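Local structure of PrgZ (Enterococcus faecalis, 4FAJ) at residues N330-I342 / K403-L415. The protein binds peptide pheromone as a membrane-anchored extracellular receptor of the solute-binding family, carries zinc ions, and probably takes part in peptide uptake. Residues are numbered along the deposited sequence; the frame is centred on the assembly and turned at random.
Sequences NKLLQNKNVRKAI and KEIDLSKNTSLDL
Glu404 joins the two segments through OE1, which accepts from Asn335 ND2 at 2.9 Å and from Asn337 ND2 at 3.0 Å. The two amides come from opposite faces of the carboxylate, Asn335 on the anti side and Asn337 on the syn side, and each keeps the oxygen close to its own amide plane. A water that accepts from Asn337 ND2 and donates to Glu404 OE2 ties in the second oxygen. Asn335 is held from behind as well: with CG anti to its backbone N (chi1 -174°), its OD1 turns back to take Val338 N, the N-cap bond of helix 336-345, while ND2 stays directed at Glu404.

Apolar packing centres on Leu332 and Leu413. Leu332 CD1 rests on Leu413 CD2 (3.8 Å) and on Asn410 O, buried here without a polar partner in the model; its CD2 faces Ile405 CD1. Leu413 CD1 meets Leu333 CD2 and, tip to tip, Ile342 CD1. Nearer the solvent, the bent Lys409 chain lays CE across Lys331 CG (3.7 Å).

Helices 331-334 and 336-345 thus pack against the loop entering strand 412-418 and that strand's start, between parallel strands 442-448 and 464-470, as in alpha/beta lobes of solute-binding-protein folds.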
ATOM      1  N   ASN A 330      10.368 -23.837  -4.820  1.00 32.82           N
ATOM      2  CA  ASN A 330      10.094 -23.949  -6.245  1.00 31.88           C
ATOM      3  C   ASN A 330      11.388 -23.960  -7.052  1.00 31.33           C
ATOM      4  O   ASN A 330      12.139 -22.979  -7.073  1.00 30.74           O
ATOM      5  CB  ASN A 330       9.168 -22.831  -6.718  1.00 31.55           C
ATOM      6  CG  ASN A 330       8.679 -23.048  -8.139  1.00 31.52           C
ATOM      7  OD1 ASN A 330       9.366 -22.719  -9.100  1.00 29.73           O
ATOM      8  ND2 ASN A 330       7.486 -23.614  -8.276  1.00 32.44           N
ATOM      9  N   LYS A 331      11.618 -25.070  -7.745  1.00 30.78           N
ATOM     10  CA  LYS A 331      12.860 -25.296  -8.466  1.00 30.41           C
ATOM     11  C   LYS A 331      12.978 -24.420  -9.708  1.00 29.07           C
ATOM     12  O   LYS A 331      14.073 -23.968 -10.036  1.00 28.97           O
ATOM     13  CB  LYS A 331      12.989 -26.775  -8.842  1.00 31.51           C
ATOM     14  CG  LYS A 331      12.912 -27.725  -7.646  1.00 33.01           C
ATOM     15  CD  LYS A 331      13.836 -27.275  -6.513  1.00 35.19           C
ATOM     16  CE  LYS A 331      14.233 -28.428  -5.609  1.00 36.56           C
ATOM     17  NZ  LYS A 331      15.343 -28.011  -4.704  1.00 37.44           N
ATOM     18  N   LEU A 332      11.856 -24.176 -10.386  1.00 27.03           N
ATOM     19  CA  LEU A 332      11.845 -23.288 -11.543  1.00 25.87           C
ATOM     20  C   LEU A 332      12.224 -21.846 -11.164  1.00 24.09           C
ATOM     21  O   LEU A 332      13.108 -21.256 -11.780  1.00 23.73           O
ATOM     22  CB  LEU A 332      10.479 -23.300 -12.236  1.00 25.76           C
ATOM     23  CG  LEU A 332      10.174 -24.445 -13.207  1.00 26.27           C
ATOM     24  CD1 LEU A 332       8.714 -24.386 -13.637  1.00 26.46           C
ATOM     25  CD2 LEU A 332      11.077 -24.387 -14.431  1.00 26.70           C
ATOM     26  N   LEU A 333      11.570 -21.282 -10.151  1.00 22.81           N
ATOM     27  CA  LEU A 333      11.755 -19.851  -9.833  1.00 21.72           C
ATOM     28  C   LEU A 333      13.061 -19.565  -9.100  1.00 21.76           C
ATOM     29  O   LEU A 333      13.482 -18.418  -9.001  1.00 20.40           O
ATOM     30  CB  LEU A 333      10.558 -19.306  -9.048  1.00 21.02           C
ATOM     31  CG  LEU A 333       9.257 -19.272  -9.861  1.00 20.54           C
ATOM     32  CD1 LEU A 333       8.112 -18.746  -9.032  1.00 19.51           C
ATOM     33  CD2 LEU A 333       9.434 -18.444 -11.146  1.00 18.57           C
ATOM     34  N   GLN A 334      13.696 -20.622  -8.601  1.00 22.03           N
ATOM     35  CA  GLN A 334      15.055 -20.560  -8.064  1.00 22.89           C
ATOM     36  C   GLN A 334      16.097 -20.341  -9.183  1.00 22.22           C
ATOM     37  O   GLN A 334      17.179 -19.815  -8.936  1.00 22.31           O
ATOM     38  CB  GLN A 334      15.314 -21.856  -7.267  1.00 24.02           C
ATOM     39  CG  GLN A 334      16.747 -22.298  -7.044  1.00 27.12           C
ATOM     40  CD  GLN A 334      16.796 -23.551  -6.168  1.00 30.91           C
ATOM     41  OE1 GLN A 334      16.489 -23.491  -4.975  1.00 34.10           O
ATOM     42  NE2 GLN A 334      17.159 -24.686  -6.760  1.00 31.10           N
ATOM     43  N   ASN A 335      15.752 -20.719 -10.412  1.00 21.26           N
ATOM     44  CA  ASN A 335      16.654 -20.559 -11.555  1.00 20.58           C
ATOM     45  C   ASN A 335      16.578 -19.136 -12.141  1.00 19.46           C
ATOM     46  O   ASN A 335      15.518 -18.690 -12.591  1.00 18.50           O
ATOM     47  CB  ASN A 335      16.343 -21.641 -12.601  1.00 21.02           C
ATOM     48  CG  ASN A 335      17.325 -21.659 -13.760  1.00 21.00           C
ATOM     49  OD1 ASN A 335      17.267 -20.808 -14.633  1.00 20.45           O
ATOM     50  ND2 ASN A 335      18.208 -22.658 -13.789  1.00 21.10           N
ATOM     51  N   LYS A 336      17.709 -18.434 -12.147  1.00 18.93           N
ATOM     52  CA  LYS A 336      17.742 -17.036 -12.605  1.00 18.98           C
ATOM     53  C   LYS A 336      17.302 -16.883 -14.067  1.00 18.38           C
ATOM     54  O   LYS A 336      16.626 -15.923 -14.405  1.00 17.70           O
ATOM     55  CB  LYS A 336      19.137 -16.421 -12.407  1.00 19.58           C
ATOM     56  CG  LYS A 336      19.152 -14.898 -12.515  1.00 21.55           C
ATOM     57  CD  LYS A 336      20.541 -14.298 -12.257  1.00 24.64           C
ATOM     58  CE  LYS A 336      20.855 -14.264 -10.764  1.00 26.42           C
ATOM     59  NZ  LYS A 336      22.139 -13.583 -10.454  1.00 28.60           N
ATOM     60  N   ASN A 337      17.676 -17.828 -14.929  1.00 18.42           N
ATOM     61  CA  ASN A 337      17.251 -17.772 -16.339  1.00 17.85           C
ATOM     62  C   ASN A 337      15.731 -17.886 -16.544  1.00 16.91           C
ATOM     63  O   ASN A 337      15.169 -17.252 -17.441  1.00 15.67           O
ATOM     64  CB  ASN A 337      17.994 -18.813 -17.185  1.00 18.28           C
ATOM     65  CG  ASN A 337      19.489 -18.516 -17.308  1.00 19.37           C
ATOM     66  OD1 ASN A 337      19.894 -17.383 -17.572  1.00 20.85           O
ATOM     67  ND2 ASN A 337      20.308 -19.536 -17.116  1.00 21.94           N
ATOM     68  N   VAL A 338      15.070 -18.695 -15.716  1.00 16.53           N
ATOM     69  CA  VAL A 338      13.618 -18.792 -15.752  1.00 15.26           C
ATOM     70  C   VAL A 338      13.026 -17.420 -15.425  1.00 15.03           C
ATOM     71  O   VAL A 338      12.165 -16.926 -16.156  1.00 14.45           O
ATOM     72  CB  VAL A 338      13.075 -19.857 -14.758  1.00 15.59           C
ATOM     73  CG1 VAL A 338      11.551 -19.767 -14.647  1.00 16.14           C
ATOM     74  CG2 VAL A 338      13.512 -21.254 -15.184  1.00 15.16           C
ATOM     75  N   ARG A 339      13.513 -16.795 -14.353  1.00 14.28           N
ATOM     76  CA  ARG A 339      12.992 -15.487 -13.930  1.00 14.37           C
ATOM     77  C   ARG A 339      13.175 -14.431 -15.032  1.00 14.42           C
ATOM     78  O   ARG A 339      12.262 -13.675 -15.333  1.00 13.28           O
ATOM     79  CB  ARG A 339      13.649 -15.034 -12.620  1.00 14.35           C
ATOM     80  CG  ARG A 339      13.369 -15.959 -11.427  1.00 14.22           C
ATOM     81  CD  ARG A 339      13.669 -15.291 -10.100  1.00 15.30           C
ATOM     82  NE  ARG A 339      15.060 -14.838 -10.020  1.00 15.86           N
ATOM     83  CZ  ARG A 339      16.082 -15.580  -9.591  1.00 17.23           C
ATOM     84  NH1 ARG A 339      15.900 -16.841  -9.194  1.00 18.37           N
ATOM     85  NH2 ARG A 339      17.301 -15.068  -9.572  1.00 17.00           N
ATOM     86  N   LYS A 340      14.344 -14.423 -15.663  1.00 15.31           N
ATOM     87  CA  LYS A 340      14.609 -13.486 -16.753  1.00 15.88           C
ATOM     88  C   LYS A 340      13.743 -13.775 -17.970  1.00 16.09           C
ATOM     89  O   LYS A 340      13.285 -12.846 -18.633  1.00 15.23           O
ATOM     90  CB  LYS A 340      16.096 -13.505 -17.127  1.00 16.67           C
ATOM     91  CG  LYS A 340      16.969 -12.938 -16.033  1.00 18.05           C
ATOM     92  CD  LYS A 340      18.450 -13.009 -16.406  1.00 20.82           C
ATOM     93  CE  LYS A 340      19.307 -12.301 -15.365  1.00 21.92           C
ATOM     94  NZ  LYS A 340      20.762 -12.518 -15.628  1.00 24.32           N
ATOM     95  N   ALA A 341      13.502 -15.055 -18.258  1.00 16.05           N
ATOM     96  CA  ALA A 341      12.570 -15.421 -19.333  1.00 16.63           C
ATOM     97  C   ALA A 341      11.176 -14.851 -19.067  1.00 16.04           C
ATOM     98  O   ALA A 341      10.546 -14.316 -19.967  1.00 15.23           O
ATOM     99  CB  ALA A 341      12.500 -16.924 -19.505  1.00 16.86           C
ATOM    100  N   ILE A 342      10.712 -14.968 -17.827  1.00 15.91           N
ATOM    101  CA  ILE A 342       9.393 -14.449 -17.443  1.00 15.84           C
ATOM    102  C   ILE A 342       9.348 -12.934 -17.678  1.00 15.49           C
ATOM    103  O   ILE A 342       8.419 -12.423 -18.327  1.00 15.09           O
ATOM    104  CB  ILE A 342       9.046 -14.803 -15.969  1.00 15.62           C
ATOM    105  CG1 ILE A 342       8.816 -16.316 -15.825  1.00 16.31           C
ATOM    106  CG2 ILE A 342       7.812 -14.038 -15.481  1.00 16.27           C
ATOM    107  CD1 ILE A 342       8.717 -16.777 -14.361  1.00 16.50           C
ATOM    108  N   LYS A 403      18.145 -26.460 -20.079  1.00 32.87           N
ATOM    109  CA  LYS A 403      19.388 -27.220 -19.965  1.00 34.64           C
ATOM    110  C   LYS A 403      19.854 -27.398 -18.516  1.00 35.75           C
ATOM    111  O   LYS A 403      20.653 -28.292 -18.228  1.00 36.18           O
ATOM    112  CB  LYS A 403      20.514 -26.564 -20.766  1.00 34.79           C
ATOM    113  CG  LYS A 403      20.226 -26.369 -22.253  1.00 35.62           C
ATOM    114  CD  LYS A 403      21.526 -26.210 -23.047  1.00 37.25           C
ATOM    115  CE  LYS A 403      21.382 -25.257 -24.234  1.00 37.72           C
ATOM    116  NZ  LYS A 403      20.128 -25.458 -25.007  1.00 39.62           N
ATOM    117  N   GLU A 404      19.364 -26.545 -17.616  1.00 36.56           N
ATOM    118  CA  GLU A 404      19.790 -26.530 -16.216  1.00 37.57           C
ATOM    119  C   GLU A 404      18.807 -27.197 -15.255  1.00 38.64           C
ATOM    120  O   GLU A 404      19.151 -27.406 -14.100  1.00 39.18           O
ATOM    121  CB  GLU A 404      20.022 -25.079 -15.761  1.00 37.21           C
ATOM    122  CG  GLU A 404      21.106 -24.338 -16.552  1.00 37.28           C
ATOM    123  CD  GLU A 404      21.147 -22.839 -16.272  1.00 37.41           C
ATOM    124  OE1 GLU A 404      20.119 -22.248 -15.864  1.00 35.60           O
ATOM    125  OE2 GLU A 404      22.221 -22.243 -16.482  1.00 38.40           O
ATOM    126  N   ILE A 405      17.590 -27.515 -15.702  1.00 39.97           N
ATOM    127  CA  ILE A 405      16.581 -28.109 -14.807  1.00 41.38           C
ATOM    128  C   ILE A 405      15.946 -29.402 -15.345  1.00 42.95           C
ATOM    129  O   ILE A 405      16.056 -29.718 -16.530  1.00 42.79           O
ATOM    130  CB  ILE A 405      15.462 -27.095 -14.453  1.00 40.89           C
ATOM    131  CG1 ILE A 405      14.506 -26.881 -15.635  1.00 41.25           C
ATOM    132  CG2 ILE A 405      16.067 -25.765 -13.995  1.00 40.66           C
ATOM    133  CD1 ILE A 405      13.293 -27.803 -15.624  1.00 42.12           C
ATOM    134  N   ASP A 406      15.273 -30.130 -14.452  1.00 44.67           N
ATOM    135  CA  ASP A 406      14.559 -31.369 -14.803  1.00 46.32           C
ATOM    136  C   ASP A 406      13.092 -31.075 -15.124  1.00 46.89           C
ATOM    137  O   ASP A 406      12.285 -30.849 -14.223  1.00 46.61           O
ATOM    138  CB  ASP A 406      14.654 -32.381 -13.651  1.00 46.94           C
ATOM    139  CG  ASP A 406      13.978 -33.717 -13.971  1.00 48.54           C
ATOM    140  OD1 ASP A 406      13.075 -33.766 -14.838  1.00 49.35           O
ATOM    141  OD2 ASP A 406      14.350 -34.727 -13.340  1.00 50.15           O
ATOM    142  N   LEU A 407      12.751 -31.106 -16.411  1.00 48.11           N
ATOM    143  CA  LEU A 407      11.385 -30.817 -16.870  1.00 48.93           C
ATOM    144  C   LEU A 407      10.403 -31.973 -16.604  1.00 50.26           C
ATOM    145  O   LEU A 407       9.188 -31.766 -16.625  1.00 50.45           O
ATOM    146  CB  LEU A 407      11.377 -30.464 -18.367  1.00 49.00           C
ATOM    147  CG  LEU A 407      12.035 -29.147 -18.813  1.00 48.65           C
ATOM    148  CD1 LEU A 407      11.416 -27.929 -18.127  1.00 47.69           C
ATOM    149  CD2 LEU A 407      13.538 -29.164 -18.587  1.00 48.76           C
ATOM    150  N   SER A 408      10.922 -33.179 -16.362  1.00 51.80           N
ATOM    151  CA  SER A 408      10.079 -34.326 -15.999  1.00 53.06           C
ATOM    152  C   SER A 408       9.277 -34.021 -14.735  1.00 53.32           C
ATOM    153  O   SER A 408       8.045 -34.115 -14.728  1.00 53.49           O
ATOM    154  CB  SER A 408      10.929 -35.576 -15.758  1.00 53.72           C
ATOM    155  OG  SER A 408      12.007 -35.655 -16.675  1.00 54.63           O
ATOM    156  N   LYS A 409      10.005 -33.653 -13.679  1.00 53.65           N
ATOM    157  CA  LYS A 409       9.441 -33.287 -12.375  1.00 53.71           C
ATOM    158  C   LYS A 409       8.211 -32.391 -12.503  1.00 53.00           C
ATOM    159  O   LYS A 409       7.096 -32.808 -12.173  1.00 53.65           O
ATOM    160  CB  LYS A 409      10.521 -32.587 -11.531  1.00 53.63           C
ATOM    161  CG  LYS A 409      10.033 -31.914 -10.236  1.00 54.10           C
ATOM    162  CD  LYS A 409      11.141 -31.087  -9.565  1.00 54.68           C
ATOM    163  CE  LYS A 409      11.554 -29.852 -10.389  1.00 54.47           C
ATOM    164  NZ  LYS A 409      10.415 -28.936 -10.691  1.00 54.13           N
ATOM    165  N   ASN A 410       8.413 -31.163 -12.978  1.00 51.98           N
ATOM    166  CA  ASN A 410       7.325 -30.185 -13.037  1.00 51.02           C
ATOM    167  C   ASN A 410       7.667 -29.012 -13.958  1.00 49.25           C
ATOM    168  O   ASN A 410       8.653 -28.306 -13.737  1.00 49.30           O
ATOM    169  CB  ASN A 410       6.994 -29.673 -11.623  1.00 51.07           C
ATOM    170  CG  ASN A 410       5.508 -29.728 -11.312  1.00 52.16           C
ATOM    171  OD1 ASN A 410       4.680 -29.235 -12.080  1.00 53.51           O
ATOM    172  ND2 ASN A 410       5.164 -30.333 -10.178  1.00 54.03           N
ATOM    173  N   THR A 411       6.857 -28.832 -14.998  1.00 47.57           N
ATOM    174  CA  THR A 411       6.990 -27.701 -15.912  1.00 45.81           C
ATOM    175  C   THR A 411       5.701 -26.899 -15.844  1.00 43.82           C
ATOM    176  O   THR A 411       4.992 -26.737 -16.844  1.00 43.72           O
ATOM    177  CB  THR A 411       7.255 -28.171 -17.345  1.00 46.13           C
ATOM    178  OG1 THR A 411       6.266 -29.139 -17.722  1.00 47.57           O
ATOM    179  CG2 THR A 411       8.617 -28.801 -17.430  1.00 46.92           C
ATOM    180  N   SER A 412       5.414 -26.414 -14.637  1.00 41.35           N
ATOM    181  CA  SER A 412       4.155 -25.758 -14.331  1.00 39.54           C
ATOM    182  C   SER A 412       4.326 -24.697 -13.239  1.00 37.42           C
ATOM    183  O   SER A 412       5.057 -24.905 -12.265  1.00 36.93           O
ATOM    184  CB  SER A 412       3.128 -26.801 -13.884  1.00 39.95           C
ATOM    185  OG  SER A 412       2.053 -26.201 -13.193  1.00 40.49           O
ATOM    186  N   LEU A 413       3.636 -23.570 -13.413  1.00 35.02           N
ATOM    187  CA  LEU A 413       3.650 -22.489 -12.439  1.00 33.43           C
ATOM    188  C   LEU A 413       2.234 -22.000 -12.184  1.00 32.09           C
ATOM    189  O   LEU A 413       1.487 -21.737 -13.122  1.00 32.12           O
ATOM    190  CB  LEU A 413       4.504 -21.327 -12.937  1.00 32.78           C
ATOM    191  CG  LEU A 413       6.004 -21.578 -13.037  1.00 32.81           C
ATOM    192  CD1 LEU A 413       6.689 -20.363 -13.629  1.00 32.20           C
ATOM    193  CD2 LEU A 413       6.599 -21.928 -11.677  1.00 32.64           C
ATOM    194  N   ASP A 414       1.874 -21.878 -10.914  1.00 30.34           N
ATOM    195  CA  ASP A 414       0.593 -21.310 -10.540  1.00 29.02           C
ATOM    196  C   ASP A 414       0.703 -19.800 -10.314  1.00 27.20           C
ATOM    197  O   ASP A 414       1.703 -19.321  -9.778  1.00 26.53           O
ATOM    198  CB  ASP A 414       0.055 -21.960  -9.273  1.00 29.39           C
ATOM    199  CG  ASP A 414      -1.317 -21.442  -8.922  1.00 30.11           C
ATOM    200  OD1 ASP A 414      -2.235 -21.671  -9.732  1.00 31.06           O
ATOM    201  OD2 ASP A 414      -1.462 -20.766  -7.877  1.00 31.44           O
ATOM    202  N   LEU A 415      -0.341 -19.075 -10.719  1.00 25.39           N
ATOM    203  CA  LEU A 415      -0.407 -17.628 -10.594  1.00 23.70           C
ATOM    204  C   LEU A 415      -1.626 -17.221  -9.755  1.00 22.31           C
ATOM    205  O   LEU A 415      -2.773 -17.349 -10.204  1.00 21.67           O
ATOM    206  CB  LEU A 415      -0.487 -16.994 -11.989  1.00 23.51           C
ATOM    207  CG  LEU A 415      -0.651 -15.474 -12.068  1.00 23.68           C
ATOM    208  CD1 LEU A 415       0.377 -14.755 -11.190  1.00 24.38           C
ATOM    209  CD2 LEU A 415      -0.545 -15.008 -13.513  1.00 24.40           C
TER
HETATM  210  O   HOH W   1      23.274 -19.852 -16.675  1.00 43.66           O